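Uly1 (Catenovulum maritimum, PDB 7DRQ) cleaves ulvan, a polysaccharide of green marine algae, as a lyase of polysaccharide lyase family 24, and binds calcium ions. Local coordinates at residues W64-I69 / H73-R78; G97-W102 / H129-N134. All coordinates share one frame; numbering follows the deposited sequence.

Contacts 1 and 2 follow one another along the chain, both inside the BNR-repeat, propeller-type part of the lyase. Contact 1 pairs two strands of one antiparallel sheet; contact 2 joins two irregular loops through a tyrosine and two waters. Their centres lie about 19 Å apart, but the turn after W64-Y65 meets the loop 97-102 where I69 O packs against W102 CZ3 at 3.7 Å. N109 serves both, its backbone O bonding Y65 OH and its side-chain ND2 bonding Y131 OH. The calcium ligand K185 is about 7 Å from V74 and about 10 Å from Y131, side chain to side chain; from each, a bound calcium lies about 13 Å away.

Contact 1: residues W64-I69 / H73-R78; sequences WYRGGI and HVMLTR
W64 lays one face of its indole over M75, here a selenomethionine, and this pair forms the dense part of the hairpin between strands 59-65 and 73-80. M75 CG sits almost exactly above the centroid of the six-membered ring, 3.6 Å away, in a CH-pi contact; SE lies farther off above the same face as a longer Met-aromatic contact. W64 holds CG between its backbone N and carbonyl carbon (chi1 49°), which turns the ring back over the neighbouring strand. There NE1, in the plane of the ring, donates to T77 OG1 at 2.9 Å in a nearly straight bond (171°), while T77 OG1 also bonds T88 on the next strand. Beneath the ring the pair is hydrogen-bonded in both directions, M75 N reaching W64 O at 2.8 Å. On the opposite face of the sheet Y65 and V74 lie side by side, Y65 CE1 3.5 Å from V74 CG2. Toward the turn the contact opens out. R66 N still bonds H73 O at 2.9 Å, but both side chains are partly exposed and run alongside each other, their guanidinium and ring planes 67° apart, with R66 NH2 3.7 Å from H73 CD2. The guanidinium turns one face to M75 SE, 3.9 Å above its plane and toward the rim, and its charge is met by D71 and E90, while H73 ND1 pairs with F91 O. Losing the indole to an alanine would probably open a gap over M75 CB and CG and cost T77 OG1 its indole donor, though not its bond to T88. The chemistry is thus graded: the indole buries its one polar atom against a threonine, whereas the arginine keeps its charge paired with carboxylates at the hairpin's end.

Contact 2: residues G97-W102 / H129-N134; sequences GFEGRW and HAYREN
Y131 and E99 cross obliquely, CE1 of the ring 4.1 Å from CG of the glutamate, with the carboxylate plane nearly perpendicular (86°) to the phenol. E99 CG lies beside its own backbone N (chi1 -62°) and the chain runs on extended, which leaves CG nearest the ring and carries the carboxylate off to a salt bridge of OE1 with R28. That same CG also rests 3.8 Å above one face of the F98 ring, offset toward its rim. The tyrosine ring has the backbone N of H129 over one of its faces, offset toward the rim, and its hydroxyl ends close to the loop 97-102. There two waters join the loops. The first donates to G97 O at 2.7 Å, accepts from G100 N, and pairs with Y131 OH at 3.0 Å. The second, lying in the plane of the phenol at its edge, pairs with Y131 OH at 2.7 Å and accepts from E99 N at 3.2 Å. N109 ND2 is a further partner of the hydroxyl, so one phenol oxygen gathers two waters and an amide. Within the loop, R101 NH1 donates to E99 O at 2.9 Å, with the oxygen close to the guanidinium plane, and also to D136 O. R101 NH2 goes on to R28 O, tying this turn to helix 24-29. F98 to R101 form a type I' beta turn, closed by backbone bonds between these two in both directions. The arrangement is that of a tight turn joined to a second loop by a tyrosine hydroxyl and water, in the interstrand loops of a BNR-repeat, propeller-type fold.

Contact 1: residues W64-I69 / H73-R78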
loop_
_atom_site.group_PDB
_atom_site.type_symbol
_atom_site.label_atom_id
_atom_site.label_comp_id
_atom_site.label_asym_id
_atom_site.label_seq_id
_atom_site.Cartn_x
_atom_site.Cartn_y
_atom_site.Cartn_z
ATOM N N TRP A 64 -10.993 -4.327 -6.472
ATOM C CA TRP A 64 -10.457 -4.386 -7.824
ATOM C C TRP A 64 -11.264 -3.437 -8.693
ATOM O O TRP A 64 -12.430 -3.157 -8.403
ATOM C CB TRP A 64 -10.502 -5.820 -8.392
ATOM C CG TRP A 64 -11.835 -6.548 -8.246
ATOM C CD1 TRP A 64 -12.387 -7.034 -7.089
ATOM C CD2 TRP A 64 -12.743 -6.903 -9.294
ATOM N NE1 TRP A 64 -13.585 -7.662 -7.358
ATOM C CE2 TRP A 64 -13.829 -7.589 -8.700
ATOM C CE3 TRP A 64 -12.753 -6.704 -10.679
ATOM C CZ2 TRP A 64 -14.906 -8.060 -9.438
ATOM C CZ3 TRP A 64 -13.822 -7.184 -11.412
ATOM C CH2 TRP A 64 -14.882 -7.857 -10.795
ATOM N N TYR A 65 -10.627 -2.929 -9.741
ATOM C CA TYR A 65 -11.340 -2.304 -10.849
ATOM C C TYR A 65 -11.719 -3.376 -11.860
ATOM O O TYR A 65 -10.942 -4.302 -12.108
ATOM C CB TYR A 65 -10.465 -1.261 -11.543
ATOM C CG TYR A 65 -10.162 -0.040 -10.727
ATOM C CD1 TYR A 65 -11.095 0.989 -10.606
ATOM C CD2 TYR A 65 -8.930 0.101 -10.091
ATOM C CE1 TYR A 65 -10.811 2.117 -9.863
ATOM C CE2 TYR A 65 -8.645 1.225 -9.346
ATOM C CZ TYR A 65 -9.582 2.227 -9.244
ATOM O OH TYR A 65 -9.267 3.334 -8.502
ATOM N N ARG A 66 -12.901 -3.233 -12.463
ATOM C CA ARG A 66 -13.403 -4.180 -13.453
ATOM C C ARG A 66 -13.088 -3.709 -14.873
ATOM O O ARG A 66 -13.217 -2.524 -15.188
ATOM C CB ARG A 66 -14.914 -4.366 -13.288
ATOM C CG ARG A 66 -15.505 -5.402 -14.253
ATOM C CD ARG A 66 -16.996 -5.604 -13.993
ATOM N NE ARG A 66 -17.718 -4.383 -14.325
ATOM C CZ ARG A 66 -18.948 -4.098 -13.922
ATOM N NH1 ARG A 66 -19.622 -4.959 -13.170
ATOM N NH2 ARG A 66 -19.497 -2.943 -14.280
ATOM N N GLY A 67 -12.670 -4.649 -15.742
ATOM C CA GLY A 67 -12.390 -4.306 -17.123
ATOM C C GLY A 67 -13.635 -4.406 -17.999
ATOM O O GLY A 67 -14.689 -4.867 -17.563
ATOM N N GLY A 68 -13.503 -3.952 -19.246
ATOM C CA GLY A 68 -12.275 -3.370 -19.767
ATOM C C GLY A 68 -12.194 -1.852 -19.720
ATOM O O GLY A 68 -12.706 -1.224 -18.788
ATOM N N ILE A 69 -11.550 -1.273 -20.743
ATOM C CA ILE A 69 -11.218 0.154 -20.747
ATOM C C ILE A 69 -12.469 1.025 -20.679
ATOM O O ILE A 69 -12.411 2.161 -20.201
ATOM C CB ILE A 69 -10.364 0.482 -21.990
ATOM C CG1 ILE A 69 -9.835 1.911 -21.941
ATOM C CG2 ILE A 69 -11.169 0.260 -23.273
ATOM C CD1 ILE A 69 -8.844 2.221 -23.060
ATOM N N HIS A 73 -15.095 0.064 -13.373
ATOM C CA HIS A 73 -15.819 0.363 -12.143
ATOM C C HIS A 73 -15.086 -0.174 -10.923
ATOM O O HIS A 73 -14.418 -1.213 -10.974
ATOM C CB HIS A 73 -17.224 -0.231 -12.181
ATOM C CG HIS A 73 -18.206 0.605 -12.938
ATOM N ND1 HIS A 73 -18.966 1.582 -12.334
ATOM C CD2 HIS A 73 -18.560 0.602 -14.245
ATOM C CE1 HIS A 73 -19.742 2.153 -13.238
ATOM N NE2 HIS A 73 -19.508 1.585 -14.409
ATOM N N VAL A 74 -15.221 0.561 -9.823
ATOM C CA VAL A 74 -14.710 0.126 -8.525
ATOM C C VAL A 74 -15.556 -1.034 -8.009
ATOM O O VAL A 74 -16.785 -0.935 -7.925
ATOM C CB VAL A 74 -14.727 1.303 -7.537
ATOM C CG1 VAL A 74 -14.521 0.817 -6.108
ATOM C CG2 VAL A 74 -13.670 2.356 -7.925
HETATM N N MSE A 75 -14.902 -2.140 -7.655
HETATM C CA MSE A 75 -15.614 -3.331 -7.165
HETATM C C MSE A 75 -15.161 -3.737 -5.777
HETATM O O MSE A 75 -13.996 -3.577 -5.429
HETATM C CB MSE A 75 -15.411 -4.533 -8.095
HETATM C CG MSE A 75 -15.439 -4.225 -9.581
HETATM SE SE MSE A 75 -17.214 -3.728 -10.197
HETATM C CE MSE A 75 -18.230 -5.350 -9.771
ATOM N N LEU A 76 -16.085 -4.305 -4.997
ATOM C CA LEU A 76 -15.782 -4.852 -3.683
ATOM C C LEU A 76 -16.382 -6.247 -3.595
ATOM O O LEU A 76 -17.598 -6.406 -3.727
ATOM C CB LEU A 76 -16.327 -3.947 -2.568
ATOM C CG LEU A 76 -16.230 -4.575 -1.169
ATOM C CD1 LEU A 76 -14.767 -4.830 -0.801
ATOM C CD2 LEU A 76 -16.926 -3.706 -0.113
ATOM N N THR A 77 -15.530 -7.252 -3.403
ATOM C CA THR A 77 -15.948 -8.650 -3.311
ATOM C C THR A 77 -15.741 -9.145 -1.889
ATOM O O THR A 77 -14.727 -8.832 -1.254
ATOM C CB THR A 77 -15.146 -9.534 -4.275
ATOM O OG1 THR A 77 -15.374 -9.116 -5.623
ATOM C CG2 THR A 77 -15.567 -11.009 -4.135
ATOM N N ARG A 78 -16.703 -9.905 -1.381
ATOM C CA ARG A 78 -16.583 -10.507 -0.063
ATOM C C ARG A 78 -16.726 -12.010 -0.212
ATOM O O ARG A 78 -17.761 -12.485 -0.684
ATOM C CB ARG A 78 -17.640 -9.959 0.900
ATOM C CG ARG A 78 -17.469 -10.475 2.328
ATOM C CD ARG A 78 -18.628 -10.033 3.220
ATOM N NE ARG A 78 -19.868 -10.716 2.845
ATOM C CZ ARG A 78 -21.043 -10.525 3.436
ATOM N NH1 ARG A 78 -21.156 -9.671 4.460
ATOM N NH2 ARG A 78 -22.116 -11.188 3.008
#

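Contact 2: residues G97-W102 / H129-N134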
loop_
_atom_site.group_PDB
_atom_site.type_symbol
_atom_site.label_atom_id
_atom_site.label_comp_id
_atom_site.label_asym_id
_atom_site.label_seq_id
_atom_site.Cartn_x
_atom_site.Cartn_y
_atom_site.Cartn_z
ATOM N N GLY A 97 -7.950 7.290 -14.331
ATOM C CA GLY A 97 -6.707 7.232 -15.075
ATOM C C GLY A 97 -5.698 8.256 -14.595
ATOM O O GLY A 97 -5.661 8.645 -13.418
ATOM N N PHE A 98 -4.876 8.717 -15.533
ATOM C CA PHE A 98 -3.862 9.712 -15.215
ATOM C C PHE A 98 -4.492 11.100 -15.268
ATOM O O PHE A 98 -4.800 11.603 -16.354
ATOM C CB PHE A 98 -2.679 9.625 -16.175
ATOM C CG PHE A 98 -1.532 10.515 -15.773
ATOM C CD1 PHE A 98 -0.577 10.063 -14.872
ATOM C CD2 PHE A 98 -1.428 11.810 -16.263
ATOM C CE1 PHE A 98 0.479 10.879 -14.480
ATOM C CE2 PHE A 98 -0.378 12.640 -15.870
ATOM C CZ PHE A 98 0.573 12.176 -14.979
ATOM N N GLU A 99 -4.684 11.709 -14.097
ATOM C CA GLU A 99 -5.229 13.062 -13.970
ATOM C C GLU A 99 -6.469 13.257 -14.840
ATOM O O GLU A 99 -6.596 14.234 -15.583
ATOM C CB GLU A 99 -4.150 14.109 -14.291
ATOM C CG GLU A 99 -2.958 14.054 -13.317
ATOM C CD GLU A 99 -1.802 14.962 -13.716
ATOM O OE1 GLU A 99 -0.747 14.917 -13.051
ATOM O OE2 GLU A 99 -1.946 15.701 -14.704
ATOM N N GLY A 100 -7.393 12.301 -14.757
ATOM C CA GLY A 100 -8.649 12.381 -15.469
ATOM C C GLY A 100 -8.646 11.738 -16.840
ATOM O O GLY A 100 -9.725 11.491 -17.395
ATOM N N ARG A 101 -7.464 11.462 -17.403
ATOM C CA ARG A 101 -7.340 10.818 -18.710
ATOM C C ARG A 101 -7.516 9.331 -18.480
ATOM O O ARG A 101 -6.552 8.592 -18.277
ATOM C CB ARG A 101 -5.996 11.131 -19.353
ATOM C CG ARG A 101 -5.899 12.552 -19.898
ATOM C CD ARG A 101 -5.646 13.584 -18.795
ATOM N NE ARG A 101 -5.042 14.801 -19.341
ATOM C CZ ARG A 101 -4.844 15.919 -18.644
ATOM N NH1 ARG A 101 -5.195 15.979 -17.366
ATOM N NH2 ARG A 101 -4.277 16.978 -19.221
ATOM N N TRP A 102 -8.777 8.893 -18.526
ATOM C CA TRP A 102 -9.135 7.572 -18.034
ATOM C C TRP A 102 -8.624 6.454 -18.931
ATOM O O TRP A 102 -8.611 5.299 -18.500
ATOM C CB TRP A 102 -10.654 7.470 -17.876
ATOM C CG TRP A 102 -11.417 7.930 -19.085
ATOM C CD1 TRP A 102 -11.973 9.161 -19.283
ATOM C CD2 TRP A 102 -11.699 7.167 -20.270
ATOM N NE1 TRP A 102 -12.584 9.212 -20.515
ATOM C CE2 TRP A 102 -12.431 8.002 -21.140
ATOM C CE3 TRP A 102 -11.406 5.858 -20.677
ATOM C CZ2 TRP A 102 -12.875 7.572 -22.395
ATOM C CZ3 TRP A 102 -11.845 5.434 -21.925
ATOM C CH2 TRP A 102 -12.572 6.293 -22.767
ATOM N N HIS A 129 -4.249 10.232 -6.634
ATOM C CA HIS A 129 -2.808 10.459 -6.739
ATOM C C HIS A 129 -2.547 11.953 -6.526
ATOM O O HIS A 129 -2.274 12.697 -7.475
ATOM C CB HIS A 129 -2.236 9.967 -8.069
ATOM C CG HIS A 129 -0.739 9.999 -8.120
ATOM N ND1 HIS A 129 -0.021 9.562 -9.214
ATOM C CD2 HIS A 129 0.176 10.401 -7.206
ATOM C CE1 HIS A 129 1.271 9.715 -8.979
ATOM N NE2 HIS A 129 1.419 10.219 -7.768
ATOM N N ALA A 130 -2.623 12.374 -5.262
ATOM C CA ALA A 130 -2.295 13.744 -4.860
ATOM C C ALA A 130 -3.146 14.782 -5.593
ATOM O O ALA A 130 -2.661 15.847 -5.985
ATOM C CB ALA A 130 -0.804 14.023 -5.062
ATOM N N TYR A 131 -4.430 14.491 -5.763
ATOM C CA TYR A 131 -5.274 15.454 -6.456
ATOM C C TYR A 131 -5.699 16.566 -5.502
ATOM O O TYR A 131 -5.667 16.418 -4.279
ATOM C CB TYR A 131 -6.492 14.765 -7.074
ATOM C CG TYR A 131 -6.097 13.661 -8.033
ATOM C CD1 TYR A 131 -5.042 13.832 -8.917
ATOM C CD2 TYR A 131 -6.759 12.441 -8.029
ATOM C CE1 TYR A 131 -4.662 12.819 -9.802
ATOM C CE2 TYR A 131 -6.385 11.418 -8.897
ATOM C CZ TYR A 131 -5.338 11.611 -9.773
ATOM O OH TYR A 131 -4.969 10.606 -10.633
ATOM N N ARG A 132 -6.079 17.702 -6.089
ATOM C CA ARG A 132 -6.472 18.894 -5.348
ATOM C C ARG A 132 -7.613 19.560 -6.100
ATOM O O ARG A 132 -7.937 19.185 -7.225
ATOM C CB ARG A 132 -5.293 19.870 -5.172
ATOM C CG ARG A 132 -4.397 19.939 -6.388
ATOM C CD ARG A 132 -3.082 20.673 -6.113
ATOM N NE ARG A 132 -2.044 20.267 -7.068
ATOM C CZ ARG A 132 -1.927 20.750 -8.304
ATOM N NH1 ARG A 132 -2.780 21.665 -8.755
ATOM N NH2 ARG A 132 -0.954 20.321 -9.097
ATOM N N GLU A 133 -8.219 20.578 -5.478
ATOM C CA GLU A 133 -9.413 21.169 -6.081
ATOM C C GLU A 133 -9.119 21.781 -7.445
ATOM O O GLU A 133 -10.009 21.834 -8.301
ATOM C CB GLU A 133 -10.027 22.209 -5.146
ATOM C CG GLU A 133 -9.188 23.451 -4.939
ATOM C CD GLU A 133 -9.776 24.328 -3.865
ATOM O OE1 GLU A 133 -11.005 24.252 -3.671
ATOM O OE2 GLU A 133 -9.021 25.068 -3.206
ATOM N N ASN A 134 -7.884 22.229 -7.681
ATOM C CA ASN A 134 -7.533 22.815 -8.966
ATOM C C ASN A 134 -6.678 21.875 -9.813
ATOM O O ASN A 134 -5.937 22.333 -10.687
ATOM C CB ASN A 134 -6.843 24.168 -8.769
ATOM C CG ASN A 134 -5.514 24.048 -8.068
ATOM O OD1 ASN A 134 -5.244 23.060 -7.381
ATOM N ND2 ASN A 134 -4.658 25.045 -8.253
HETATM O O HOH W 1 -7.369 10.495 -12.383
HETATM O O HOH W 2 -2.561 10.726 -11.907
#